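Local coordinates for poly-beta-1,6-N-acetyl-D-glucosamine export protein (Escherichia coli, PDB 4Y25), which exports the biofilm polysaccharide poly-beta-1,6-N-acetyl-D-glucosamine, apparently in partly deacetylated form, across the bacterial outer membrane, through the beta-barrel porin domain that makes up this chain, at residues Ile64-Ala70 against Glu84-Phe90; Ser163-Val169 against Tyr192-Glu198; Tyr182-Leu188 against Pro214-His220. All blocks are in the same frame, centred on the assembly; numbering follows the deposited sequence.

Contact 1: Ile64-Ala70 against Glu84-Phe90; sequences IVRDWLA and EYAERVF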
loop_
_atom_site.group_PDB
_atom_site.type_symbol
_atom_site.label_atom_id
_atom_site.label_comp_id
_atom_site.label_asym_id
_atom_site.label_seq_id
_atom_site.Cartn_x
_atom_site.Cartn_y
_atom_site.Cartn_z
ATOM N N ILE A 64 16.212 7.535 -13.437
ATOM C CA ILE A 64 15.322 8.112 -12.436
ATOM C C ILE A 64 13.916 8.368 -12.993
ATOM O O ILE A 64 13.756 8.908 -14.089
ATOM C CB ILE A 64 15.914 9.428 -11.874
ATOM C CG1 ILE A 64 14.870 10.194 -11.063
ATOM C CG2 ILE A 64 16.458 10.296 -12.999
ATOM C CD1 ILE A 64 14.393 9.449 -9.844
ATOM N N VAL A 65 12.904 7.969 -12.224
ATOM C CA VAL A 65 11.506 8.152 -12.603
ATOM C C VAL A 65 10.795 9.161 -11.702
ATOM O O VAL A 65 10.769 9.000 -10.481
ATOM C CB VAL A 65 10.740 6.823 -12.544
ATOM C CG1 VAL A 65 9.398 6.955 -13.253
ATOM C CG2 VAL A 65 11.570 5.706 -13.159
ATOM N N ARG A 66 10.211 10.196 -12.305
ATOM C CA ARG A 66 9.473 11.206 -11.546
ATOM C C ARG A 66 8.015 11.317 -11.997
ATOM O O ARG A 66 7.690 11.065 -13.158
ATOM C CB ARG A 66 10.153 12.575 -11.659
ATOM C CG ARG A 66 11.663 12.518 -11.805
ATOM C CD ARG A 66 12.313 13.842 -11.439
ATOM N NE ARG A 66 13.770 13.726 -11.395
ATOM C CZ ARG A 66 14.531 14.182 -10.403
ATOM N NH1 ARG A 66 13.978 14.788 -9.360
ATOM N NH2 ARG A 66 15.847 14.028 -10.455
ATOM N N ASP A 67 7.141 11.687 -11.064
ATOM C CA ASP A 67 5.721 11.879 -11.358
ATOM C C ASP A 67 5.249 13.270 -10.969
ATOM O O ASP A 67 5.521 13.740 -9.865
ATOM C CB ASP A 67 4.856 10.849 -10.625
ATOM C CG ASP A 67 5.029 9.448 -11.159
ATOM O OD1 ASP A 67 6.169 9.078 -11.496
ATOM O OD2 ASP A 67 4.025 8.712 -11.237
ATOM N N TRP A 68 4.534 13.922 -11.877
ATOM C CA TRP A 68 3.790 15.124 -11.531
ATOM C C TRP A 68 2.309 14.825 -11.686
ATOM O O TRP A 68 1.865 14.404 -12.751
ATOM C CB TRP A 68 4.208 16.305 -12.405
ATOM C CG TRP A 68 5.589 16.783 -12.103
ATOM C CD1 TRP A 68 5.958 17.660 -11.124
ATOM C CD2 TRP A 68 6.793 16.400 -12.773
ATOM N NE1 TRP A 68 7.318 17.852 -11.149
ATOM C CE2 TRP A 68 7.854 17.090 -12.153
ATOM C CE3 TRP A 68 7.078 15.544 -13.841
ATOM C CZ2 TRP A 68 9.178 16.948 -12.564
ATOM C CZ3 TRP A 68 8.391 15.406 -14.247
ATOM C CH2 TRP A 68 9.424 16.104 -13.611
ATOM N N LEU A 69 1.548 15.026 -10.617
ATOM C CA LEU A 69 0.147 14.638 -10.621
ATOM C C LEU A 69 -0.777 15.719 -10.076
ATOM O O LEU A 69 -0.361 16.595 -9.315
ATOM C CB LEU A 69 -0.040 13.343 -9.827
ATOM C CG LEU A 69 0.634 13.240 -8.458
ATOM C CD1 LEU A 69 -0.349 13.567 -7.344
ATOM C CD2 LEU A 69 1.234 11.856 -8.263
ATOM N N ALA A 70 -2.035 15.640 -10.487
ATOM C CA ALA A 70 -3.073 16.546 -10.027
ATOM C C ALA A 70 -4.423 15.859 -10.169
ATOM O O ALA A 70 -4.644 15.102 -11.113
ATOM C CB ALA A 70 -3.043 17.848 -10.811
ATOM N N GLU A 84 -7.648 11.382 -10.767
ATOM C CA GLU A 84 -6.289 11.905 -10.752
ATOM C C GLU A 84 -5.576 11.642 -12.069
ATOM O O GLU A 84 -5.578 10.521 -12.563
ATOM C CB GLU A 84 -5.495 11.281 -9.601
ATOM C CG GLU A 84 -3.990 11.501 -9.684
ATOM C CD GLU A 84 -3.212 10.560 -8.783
ATOM O OE1 GLU A 84 -3.696 9.434 -8.538
ATOM O OE2 GLU A 84 -2.116 10.944 -8.322
ATOM N N TYR A 85 -4.966 12.679 -12.634
ATOM C CA TYR A 85 -4.130 12.510 -13.817
ATOM C C TYR A 85 -2.688 12.871 -13.470
ATOM O O TYR A 85 -2.436 13.808 -12.713
ATOM C CB TYR A 85 -4.644 13.366 -14.982
ATOM C CG TYR A 85 -4.141 12.934 -16.348
ATOM C CD1 TYR A 85 -5.022 12.437 -17.298
ATOM C CD2 TYR A 85 -2.800 13.051 -16.700
ATOM C CE1 TYR A 85 -4.582 12.043 -18.543
ATOM C CE2 TYR A 85 -2.350 12.657 -17.946
ATOM C CZ TYR A 85 -3.250 12.157 -18.863
ATOM O OH TYR A 85 -2.832 11.767 -20.111
ATOM N N ALA A 86 -1.745 12.113 -14.018
ATOM C CA ALA A 86 -0.331 12.353 -13.774
ATOM C C ALA A 86 0.485 12.292 -15.061
ATOM O O ALA A 86 0.047 11.722 -16.059
ATOM C CB ALA A 86 0.204 11.347 -12.768
ATOM N N GLU A 87 1.671 12.887 -15.028
ATOM C CA GLU A 87 2.623 12.766 -16.126
ATOM C C GLU A 87 3.894 12.098 -15.614
ATOM O O GLU A 87 4.473 12.533 -14.619
ATOM C CB GLU A 87 2.939 14.135 -16.732
ATOM C CG GLU A 87 3.219 14.102 -18.226
ATOM C CD GLU A 87 2.145 13.361 -19.003
ATOM O OE1 GLU A 87 0.953 13.713 -18.863
ATOM O OE2 GLU A 87 2.492 12.427 -19.756
ATOM N N ARG A 88 4.317 11.033 -16.286
ATOM C CA ARG A 88 5.498 10.288 -15.866
ATOM C C ARG A 88 6.627 10.433 -16.879
ATOM O O ARG A 88 6.422 10.281 -18.083
ATOM C CB ARG A 88 5.155 8.810 -15.659
ATOM C CG ARG A 88 6.211 8.035 -14.884
ATOM C CD ARG A 88 5.588 7.164 -13.800
ATOM N NE ARG A 88 5.108 5.881 -14.299
ATOM C CZ ARG A 88 4.547 4.949 -13.533
ATOM N NH1 ARG A 88 4.388 5.161 -12.232
ATOM N NH2 ARG A 88 4.137 3.806 -14.067
ATOM N N VAL A 89 7.820 10.734 -16.379
ATOM C CA VAL A 89 8.971 10.956 -17.240
ATOM C C VAL A 89 10.055 9.929 -16.972
ATOM O O VAL A 89 10.309 9.559 -15.824
ATOM C CB VAL A 89 9.558 12.368 -17.046
ATOM C CG1 VAL A 89 10.586 12.678 -18.130
ATOM C CG2 VAL A 89 8.450 13.398 -17.066
ATOM N N PHE A 90 10.683 9.463 -18.042
ATOM C CA PHE A 90 11.849 8.616 -17.910
ATOM C C PHE A 90 12.769 8.654 -19.129
ATOM O O PHE A 90 12.362 8.263 -20.223
ATOM C CB PHE A 90 11.451 7.169 -17.663
ATOM C CG PHE A 90 12.625 6.278 -17.592
ATOM C CD1 PHE A 90 13.319 6.145 -16.408
ATOM C CD2 PHE A 90 13.110 5.659 -18.732
ATOM C CE1 PHE A 90 14.440 5.362 -16.343
ATOM C CE2 PHE A 90 14.234 4.887 -18.678
ATOM C CZ PHE A 90 14.906 4.739 -17.478
#

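Contact 2: Ser163-Val169 against Tyr192-Glu198; sequences SNQRHEV and YYEQNTE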
loop_
_atom_site.group_PDB
_atom_site.type_symbol
_atom_site.label_atom_id
_atom_site.label_comp_id
_atom_site.label_asym_id
_atom_site.label_seq_id
_atom_site.Cartn_x
_atom_site.Cartn_y
_atom_site.Cartn_z
ATOM N N SER A 163 1.869 -8.310 -23.316
ATOM C CA SER A 163 0.867 -9.375 -23.416
ATOM C C SER A 163 0.598 -10.109 -22.100
ATOM O O SER A 163 -0.335 -10.909 -22.018
ATOM C CB SER A 163 1.267 -10.391 -24.494
ATOM O OG SER A 163 0.352 -11.473 -24.539
ATOM N N ASN A 164 1.397 -9.839 -21.073
ATOM C CA ASN A 164 1.202 -10.501 -19.787
ATOM C C ASN A 164 0.031 -9.914 -19.015
ATOM O O ASN A 164 -0.078 -8.698 -18.872
ATOM C CB ASN A 164 2.467 -10.412 -18.933
ATOM C CG ASN A 164 2.342 -11.185 -17.628
ATOM O OD1 ASN A 164 2.516 -12.404 -17.596
ATOM N ND2 ASN A 164 2.034 -10.477 -16.547
ATOM N N GLN A 165 -0.847 -10.778 -18.519
ATOM C CA GLN A 165 -1.916 -10.317 -17.647
ATOM C C GLN A 165 -1.818 -10.962 -16.270
ATOM O O GLN A 165 -1.774 -12.185 -16.137
ATOM C CB GLN A 165 -3.297 -10.577 -18.264
ATOM C CG GLN A 165 -3.394 -11.757 -19.207
ATOM C CD GLN A 165 -4.830 -12.037 -19.615
ATOM O OE1 GLN A 165 -5.570 -11.124 -19.988
ATOM N NE2 GLN A 165 -5.232 -13.301 -19.546
ATOM N N ARG A 166 -1.780 -10.111 -15.253
ATOM C CA ARG A 166 -1.662 -10.546 -13.870
ATOM C C ARG A 166 -2.986 -10.415 -13.133
ATOM O O ARG A 166 -3.531 -9.318 -13.012
ATOM C CB ARG A 166 -0.585 -9.732 -13.154
ATOM C CG ARG A 166 -0.434 -10.056 -11.681
ATOM C CD ARG A 166 0.744 -9.311 -11.085
ATOM N NE ARG A 166 1.995 -9.661 -11.749
ATOM C CZ ARG A 166 3.171 -9.111 -11.464
ATOM N NH1 ARG A 166 3.257 -8.177 -10.527
ATOM N NH2 ARG A 166 4.258 -9.492 -12.120
ATOM N N HIS A 167 -3.506 -11.536 -12.645
ATOM C CA HIS A 167 -4.700 -11.513 -11.812
ATOM C C HIS A 167 -4.314 -11.808 -10.368
ATOM O O HIS A 167 -3.949 -12.932 -10.031
ATOM C CB HIS A 167 -5.741 -12.523 -12.306
ATOM C CG HIS A 167 -5.818 -12.635 -13.797
ATOM N ND1 HIS A 167 -4.962 -13.431 -14.528
ATOM C CD2 HIS A 167 -6.646 -12.053 -14.697
ATOM C CE1 HIS A 167 -5.261 -13.337 -15.811
ATOM N NE2 HIS A 167 -6.280 -12.505 -15.941
ATOM N N GLU A 168 -4.379 -10.787 -9.522
ATOM C CA GLU A 168 -4.055 -10.946 -8.112
ATOM C C GLU A 168 -5.325 -11.017 -7.274
ATOM O O GLU A 168 -6.320 -10.370 -7.591
ATOM C CB GLU A 168 -3.170 -9.797 -7.628
ATOM C CG GLU A 168 -1.831 -9.705 -8.334
ATOM C CD GLU A 168 -1.013 -8.514 -7.873
ATOM O OE1 GLU A 168 -0.455 -8.569 -6.757
ATOM O OE2 GLU A 168 -0.924 -7.526 -8.627
ATOM N N VAL A 169 -5.293 -11.823 -6.217
ATOM C CA VAL A 169 -6.400 -11.901 -5.267
ATOM C C VAL A 169 -5.850 -11.949 -3.846
ATOM O O VAL A 169 -4.875 -12.651 -3.575
ATOM C CB VAL A 169 -7.294 -13.143 -5.504
ATOM C CG1 VAL A 169 -8.454 -13.159 -4.521
ATOM C CG2 VAL A 169 -7.814 -13.179 -6.930
ATOM N N TYR A 192 -3.012 -14.714 -0.160
ATOM C CA TYR A 192 -2.689 -14.017 -1.397
ATOM C C TYR A 192 -2.516 -14.985 -2.561
ATOM O O TYR A 192 -1.936 -16.059 -2.410
ATOM C CB TYR A 192 -1.424 -13.177 -1.215
ATOM C CG TYR A 192 -0.949 -12.480 -2.470
ATOM C CD1 TYR A 192 -1.641 -11.390 -2.990
ATOM C CD2 TYR A 192 0.198 -12.904 -3.129
ATOM C CE1 TYR A 192 -1.206 -10.749 -4.137
ATOM C CE2 TYR A 192 0.641 -12.268 -4.275
ATOM C CZ TYR A 192 -0.064 -11.192 -4.775
ATOM O OH TYR A 192 0.381 -10.563 -5.915
ATOM N N TYR A 193 -3.031 -14.587 -3.720
ATOM C CA TYR A 193 -2.946 -15.391 -4.933
ATOM C C TYR A 193 -2.541 -14.513 -6.111
ATOM O O TYR A 193 -3.089 -13.429 -6.302
ATOM C CB TYR A 193 -4.286 -16.083 -5.205
ATOM C CG TYR A 193 -4.325 -16.933 -6.458
ATOM C CD1 TYR A 193 -3.752 -18.199 -6.484
ATOM C CD2 TYR A 193 -4.955 -16.478 -7.609
ATOM C CE1 TYR A 193 -3.795 -18.982 -7.626
ATOM C CE2 TYR A 193 -5.003 -17.251 -8.754
ATOM C CZ TYR A 193 -4.423 -18.501 -8.759
ATOM O OH TYR A 193 -4.472 -19.269 -9.900
ATOM N N GLU A 194 -1.570 -14.977 -6.891
ATOM C CA GLU A 194 -1.113 -14.246 -8.068
ATOM C C GLU A 194 -0.862 -15.189 -9.240
ATOM O O GLU A 194 -0.180 -16.204 -9.098
ATOM C CB GLU A 194 0.161 -13.453 -7.758
ATOM C CG GLU A 194 0.763 -12.751 -8.973
ATOM C CD GLU A 194 2.111 -12.113 -8.681
ATOM O OE1 GLU A 194 2.525 -12.096 -7.502
ATOM O OE2 GLU A 194 2.759 -11.631 -9.636
ATOM N N GLN A 195 -1.419 -14.846 -10.397
ATOM C CA GLN A 195 -1.228 -15.643 -11.602
ATOM C C GLN A 195 -0.840 -14.757 -12.782
ATOM O O GLN A 195 -1.437 -13.705 -13.004
ATOM C CB GLN A 195 -2.495 -16.443 -11.921
ATOM C CG GLN A 195 -2.582 -16.959 -13.350
ATOM C CD GLN A 195 -3.662 -16.260 -14.153
ATOM O OE1 GLN A 195 -4.534 -15.596 -13.593
ATOM N NE2 GLN A 195 -3.608 -16.405 -15.473
ATOM N N ASN A 196 0.174 -15.183 -13.529
ATOM C CA ASN A 196 0.624 -14.450 -14.707
ATOM C C ASN A 196 0.577 -15.321 -15.957
ATOM O O ASN A 196 0.114 -16.461 -15.905
ATOM C CB ASN A 196 2.036 -13.911 -14.491
ATOM C CG ASN A 196 2.089 -12.829 -13.435
ATOM O OD1 ASN A 196 1.799 -11.666 -13.709
ATOM N ND2 ASN A 196 2.468 -13.206 -12.218
ATOM N N THR A 197 1.054 -14.792 -17.081
ATOM C CA THR A 197 0.977 -15.527 -18.341
ATOM C C THR A 197 2.302 -15.585 -19.103
ATOM O O THR A 197 2.711 -16.660 -19.543
ATOM C CB THR A 197 -0.105 -14.934 -19.271
ATOM O OG1 THR A 197 0.087 -13.521 -19.399
ATOM C CG2 THR A 197 -1.491 -15.197 -18.704
ATOM N N GLU A 198 2.970 -14.447 -19.268
ATOM C CA GLU A 198 4.233 -14.421 -20.008
ATOM C C GLU A 198 5.312 -15.194 -19.246
ATOM O O GLU A 198 5.510 -14.978 -18.052
ATOM C CB GLU A 198 4.681 -12.981 -20.270
ATOM C CG GLU A 198 5.703 -12.843 -21.394
ATOM C CD GLU A 198 5.089 -13.009 -22.776
ATOM O OE1 GLU A 198 3.845 -13.066 -22.880
ATOM O OE2 GLU A 198 5.855 -13.084 -23.761
#

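Contact 3: Tyr182-Leu188 against Pro214-His220; sequences YLIVDFL and PAFEASH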
loop_
_atom_site.group_PDB
_atom_site.type_symbol
_atom_site.label_atom_id
_atom_site.label_comp_id
_atom_site.label_asym_id
_atom_site.label_seq_id
_atom_site.Cartn_x
_atom_site.Cartn_y
_atom_site.Cartn_z
ATOM N N TYR A 182 -3.880 0.535 27.304
ATOM C CA TYR A 182 -2.504 0.812 26.899
ATOM C C TYR A 182 -2.007 -0.099 25.772
ATOM O O TYR A 182 -1.044 0.232 25.079
ATOM C CB TYR A 182 -1.575 0.689 28.111
ATOM C CG TYR A 182 -1.546 -0.696 28.727
ATOM C CD1 TYR A 182 -0.629 -1.647 28.301
ATOM C CD2 TYR A 182 -2.440 -1.051 29.730
ATOM C CE1 TYR A 182 -0.600 -2.914 28.854
ATOM C CE2 TYR A 182 -2.418 -2.316 30.292
ATOM C CZ TYR A 182 -1.496 -3.243 29.848
ATOM O OH TYR A 182 -1.467 -4.505 30.400
ATOM N N LEU A 183 -2.661 -1.242 25.590
ATOM C CA LEU A 183 -2.188 -2.246 24.640
ATOM C C LEU A 183 -3.316 -2.923 23.868
ATOM O O LEU A 183 -4.262 -3.432 24.463
ATOM C CB LEU A 183 -1.374 -3.313 25.373
ATOM C CG LEU A 183 -1.143 -4.637 24.643
ATOM C CD1 LEU A 183 -0.201 -4.457 23.462
ATOM C CD2 LEU A 183 -0.616 -5.694 25.601
ATOM N N ILE A 184 -3.213 -2.934 22.543
ATOM C CA ILE A 184 -4.134 -3.727 21.737
ATOM C C ILE A 184 -3.369 -4.739 20.885
ATOM O O ILE A 184 -2.259 -4.474 20.412
ATOM C CB ILE A 184 -5.031 -2.850 20.830
ATOM C CG1 ILE A 184 -4.229 -2.212 19.695
ATOM C CG2 ILE A 184 -5.752 -1.794 21.649
ATOM C CD1 ILE A 184 -5.088 -1.486 18.683
ATOM N N VAL A 185 -3.961 -5.915 20.717
ATOM C CA VAL A 185 -3.338 -6.980 19.945
ATOM C C VAL A 185 -4.305 -7.508 18.896
ATOM O O VAL A 185 -5.373 -8.032 19.225
ATOM C CB VAL A 185 -2.879 -8.144 20.845
ATOM C CG1 VAL A 185 -2.230 -9.228 20.008
ATOM C CG2 VAL A 185 -1.917 -7.646 21.912
ATOM N N ASP A 186 -3.931 -7.363 17.632
ATOM C CA ASP A 186 -4.762 -7.846 16.538
ATOM C C ASP A 186 -4.185 -9.098 15.903
ATOM O O ASP A 186 -2.970 -9.250 15.790
ATOM C CB ASP A 186 -4.931 -6.765 15.469
ATOM C CG ASP A 186 -5.955 -5.723 15.850
ATOM O OD1 ASP A 186 -6.862 -6.052 16.641
ATOM O OD2 ASP A 186 -5.858 -4.580 15.353
ATOM N N PHE A 187 -5.068 -9.999 15.492
ATOM C CA PHE A 187 -4.675 -11.137 14.676
ATOM C C PHE A 187 -5.003 -10.806 13.225
ATOM O O PHE A 187 -6.161 -10.567 12.885
ATOM C CB PHE A 187 -5.388 -12.413 15.137
ATOM C CG PHE A 187 -5.104 -13.616 14.282
ATOM C CD1 PHE A 187 -3.804 -14.048 14.078
ATOM C CD2 PHE A 187 -6.142 -14.331 13.702
ATOM C CE1 PHE A 187 -3.540 -15.159 13.300
ATOM C CE2 PHE A 187 -5.887 -15.448 12.922
ATOM C CZ PHE A 187 -4.584 -15.863 12.720
ATOM N N LEU A 188 -3.980 -10.763 12.378
ATOM C CA LEU A 188 -4.173 -10.408 10.976
ATOM C C LEU A 188 -3.698 -11.513 10.038
ATOM O O LEU A 188 -2.592 -11.448 9.502
ATOM C CB LEU A 188 -3.444 -9.103 10.641
ATOM C CG LEU A 188 -3.911 -7.821 11.334
ATOM C CD1 LEU A 188 -3.073 -7.553 12.564
ATOM C CD2 LEU A 188 -3.852 -6.643 10.377
ATOM N N PRO A 214 -0.249 -16.324 8.594
ATOM C CA PRO A 214 -0.877 -15.859 9.832
ATOM C C PRO A 214 0.056 -14.911 10.572
ATOM O O PRO A 214 1.235 -15.220 10.751
ATOM C CB PRO A 214 -1.108 -17.150 10.620
ATOM C CG PRO A 214 -0.065 -18.079 10.123
ATOM C CD PRO A 214 0.142 -17.741 8.670
ATOM N N ALA A 215 -0.464 -13.761 10.983
ATOM C CA ALA A 215 0.362 -12.748 11.617
ATOM C C ALA A 215 -0.412 -12.003 12.688
ATOM O O ALA A 215 -1.642 -11.954 12.654
ATOM C CB ALA A 215 0.890 -11.776 10.579
ATOM N N PHE A 216 0.311 -11.425 13.642
ATOM C CA PHE A 216 -0.323 -10.581 14.643
ATOM C C PHE A 216 0.337 -9.212 14.672
ATOM O O PHE A 216 1.462 -9.039 14.203
ATOM C CB PHE A 216 -0.271 -11.229 16.033
ATOM C CG PHE A 216 1.008 -10.979 16.783
ATOM C CD1 PHE A 216 2.144 -11.726 16.517
ATOM C CD2 PHE A 216 1.070 -10.004 17.768
ATOM C CE1 PHE A 216 3.321 -11.499 17.211
ATOM C CE2 PHE A 216 2.242 -9.771 18.465
ATOM C CZ PHE A 216 3.368 -10.518 18.187
ATOM N N GLU A 217 -0.382 -8.239 15.212
ATOM C CA GLU A 217 0.156 -6.903 15.397
ATOM C C GLU A 217 -0.207 -6.424 16.792
ATOM O O GLU A 217 -1.316 -6.672 17.270
ATOM C CB GLU A 217 -0.382 -5.942 14.335
ATOM C CG GLU A 217 0.264 -4.568 14.360
ATOM C CD GLU A 217 -0.280 -3.647 13.285
ATOM O OE1 GLU A 217 0.443 -3.390 12.300
ATOM O OE2 GLU A 217 -1.430 -3.179 13.428
ATOM N N ALA A 218 0.734 -5.756 17.448
ATOM C CA ALA A 218 0.503 -5.253 18.795
ATOM C C ALA A 218 0.861 -3.777 18.894
ATOM O O ALA A 218 2.009 -3.392 18.683
ATOM C CB ALA A 218 1.299 -6.064 19.808
ATOM N N SER A 219 -0.134 -2.953 19.204
ATOM C CA SER A 219 0.088 -1.525 19.403
ATOM C C SER A 219 0.215 -1.210 20.886
ATOM O O SER A 219 -0.746 -1.351 21.640
ATOM C CB SER A 219 -1.051 -0.705 18.791
ATOM O OG SER A 219 -1.130 -0.901 17.391
ATOM N N HIS A 220 1.404 -0.794 21.305
ATOM C CA HIS A 220 1.616 -0.408 22.693
ATOM C C HIS A 220 1.712 1.106 22.820
ATOM O O HIS A 220 2.330 1.771 21.988
ATOM C CB HIS A 220 2.873 -1.064 23.258
ATOM C CG HIS A 220 3.082 -0.799 24.716
ATOM N ND1 HIS A 220 4.207 -0.172 25.207
ATOM C CD2 HIS A 220 2.302 -1.067 25.790
ATOM C CE1 HIS A 220 4.114 -0.071 26.520
ATOM N NE2 HIS A 220 2.968 -0.608 26.900
#

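Contact 1: Ile64-Ala70 against Glu84-Phe90
The carbonyl O of Trp68 accepts a hydrogen bond from the amide N of Glu87 at 2.7 Å, and Glu87 O takes one from Trp68 N in return. The same reciprocal pairing joins Ala70 and Tyr85, whereas Arg66 O receives Val89 N at 3.2 Å. Between these hydrogen-bonded pairs, Asp67 stands opposite Arg88 and Leu69 opposite Ala86 as non-hydrogen-bonded pairs.

On the face of Asp67 and Arg88, which turns toward the barrel interior, the two side chains run side by side in the same direction. Asp67 OD1 rests on the aliphatic part of Arg88, 3.1 Å from CD. Their charged ends make a long salt bridge, 3.7 Å from Asp67 OD2 to Arg88 NH1, with carboxylate and guanidinium planes 64° apart. Bends at chi2 and chi3 of Arg88 fold its chain, and Val65 CG1 packs on its CG at 3.7 Å. Further along, Leu69 CB meets Ala86 CB at 3.6 Å. Glu84 reaches over beside the leucine, but its carboxylate is paired by OE1 with Arg99 of the next strand.

The outward face is apolar where Trp68 meets Val89. With CG anti to its own carbonyl carbon (chi1 -70°), Trp68 presents the rim of its indole, and Val89 CG2 lies in the ring plane 3.5 Å from Trp68 CZ3. The indole also meets the Phe51 ring of the preceding strand.

Antiparallel neighbours joined by a short turn, with Asp67 and Arg88 turned inward and Trp68 and Tyr85 outward, form a beta hairpin of the transmembrane barrel wall.

Contact 2: Ser163-Val169 against Tyr192-Glu198
Tyr192 crosses Glu168 obliquely and presents its hydroxyl end to Glu168 OE1, which lies at the edge of the phenol ring; the carboxylate plane stands almost square to that ring. A hydrogen bond from OH is indicated, although the modelled separation is too short to trust in detail. Tyr193, on the outward face, pairs with Val169 through two backbone bonds, and their CB atoms lie 4.2 Å apart.

Glu194 turns inward, where its OE2 sits over one face of the Arg166 guanidinium, 3.0 Å from NE. The oxygen lies well out of the guanidinium plane and no N-H of Arg166 points at it, so this salt bridge is one of charges only. Gln195 and His167 form the next hydrogen-bonded pair, their amide and imidazole lying side by side with their planes nearly parallel; the bond modelled between His167 ND1 and Gln195 OE1 is doubtfully short. This is the regular part of an antiparallel hairpin in the 16-stranded porin barrel.

At Asn196 the strand gives way to loop and side chains take over the pairing. Asn196 OD1 accepts Arg166 NE on a lone pair at 2.8 Å, nearly straight at 176°, and also Asn164 ND2 at 3.1 Å. Asn196 ND2 donates to Glu194 OE2 and to Pro206 O, which fixes the rotation of the amide.

Thr197 OG1 receives Gln165 N at 3.0 Å. CG of Asn164 is anti to its backbone N (chi1 -175°), and this carries OD1 across to the loop backbone: Thr197 N, 2.8 Å away, approaches OD1 from above the carbonyl plane, while Glu198 N meets it in plane on a lone pair at 2.7 Å. Asn205 ND2, from the same loop, is a further donor to that oxygen.

Contact 3: Tyr182-Leu188 against Pro214-His220
Leu188 lays its CD1 across the Glu217 side chain, 3.6 Å from Glu217 CB, on the face that turns into the barrel. CG of the leucine is anti to its carbonyl carbon (chi1 -64°), which takes the branch over the facing strand. Leu188 N meanwhile donates to Ala215 O. Next to them Asp186 and Glu217 form a hydrogen-bonded pair, with Asp186 N bonding to Glu217 O at 2.7 Å and Glu217 N to Asp186 O. Their carboxylates stay apart, Asp186 OD2 lying 5.0 Å from Glu217 OE2. The aspartate is held by Arg176 and Gln174 of the preceding strand, and the arginine probably offsets some of the negative charge gathered here. Ile184 and Ser219 make the other reciprocal backbone pair on this face, and Ile184 CG1 packs on Ser219 CB at 3.6 Å.

Strand 183-195 thus runs antiparallel to strand 208-225, its next neighbour in the wall of the transmembrane barrel, and the two meet at 165° between their local directions.

The outward face is apolar and aromatic. Val185 sets CG2 toward Ala218 CB and CG1 toward the Phe216 ring, 4.1 Å from CD2. Phe187 brings its ring edge to Pro214, with CE1 4.1 Å from Pro214 CB, while Ala215 O lies 3.3 Å from Phe187 CD1. Near the turn that opens strand 183-195, the rings of Tyr182 and His220 meet edge against edge, Tyr182 CD1 being 3.9 Å from His220 CD2; ND1 of the imidazole has a weak hydrogen bond to Gln232 on strand 228-243.

All three contacts join neighbouring strands of one closed 16-stranded barrel. Contacts 2 and 3 share strand 183-195: its start lies in segment 182-188, against strand 208-225, and its end in segment 192-198, against strand 165-179, so the segments alternate along the chain and their centres lie 31 Å apart. Contact 1, in an earlier hairpin, is centred 25 Å from contact 2 and 37 Å from contact 3, which lies on the opposite side of the chain's centre. Contacts 1 and 2 come no nearer than about 13 Å between atoms. By usual porin topology, contacts 1 and 2 probably lie toward the extracellular end and contact 3 toward the periplasmic end.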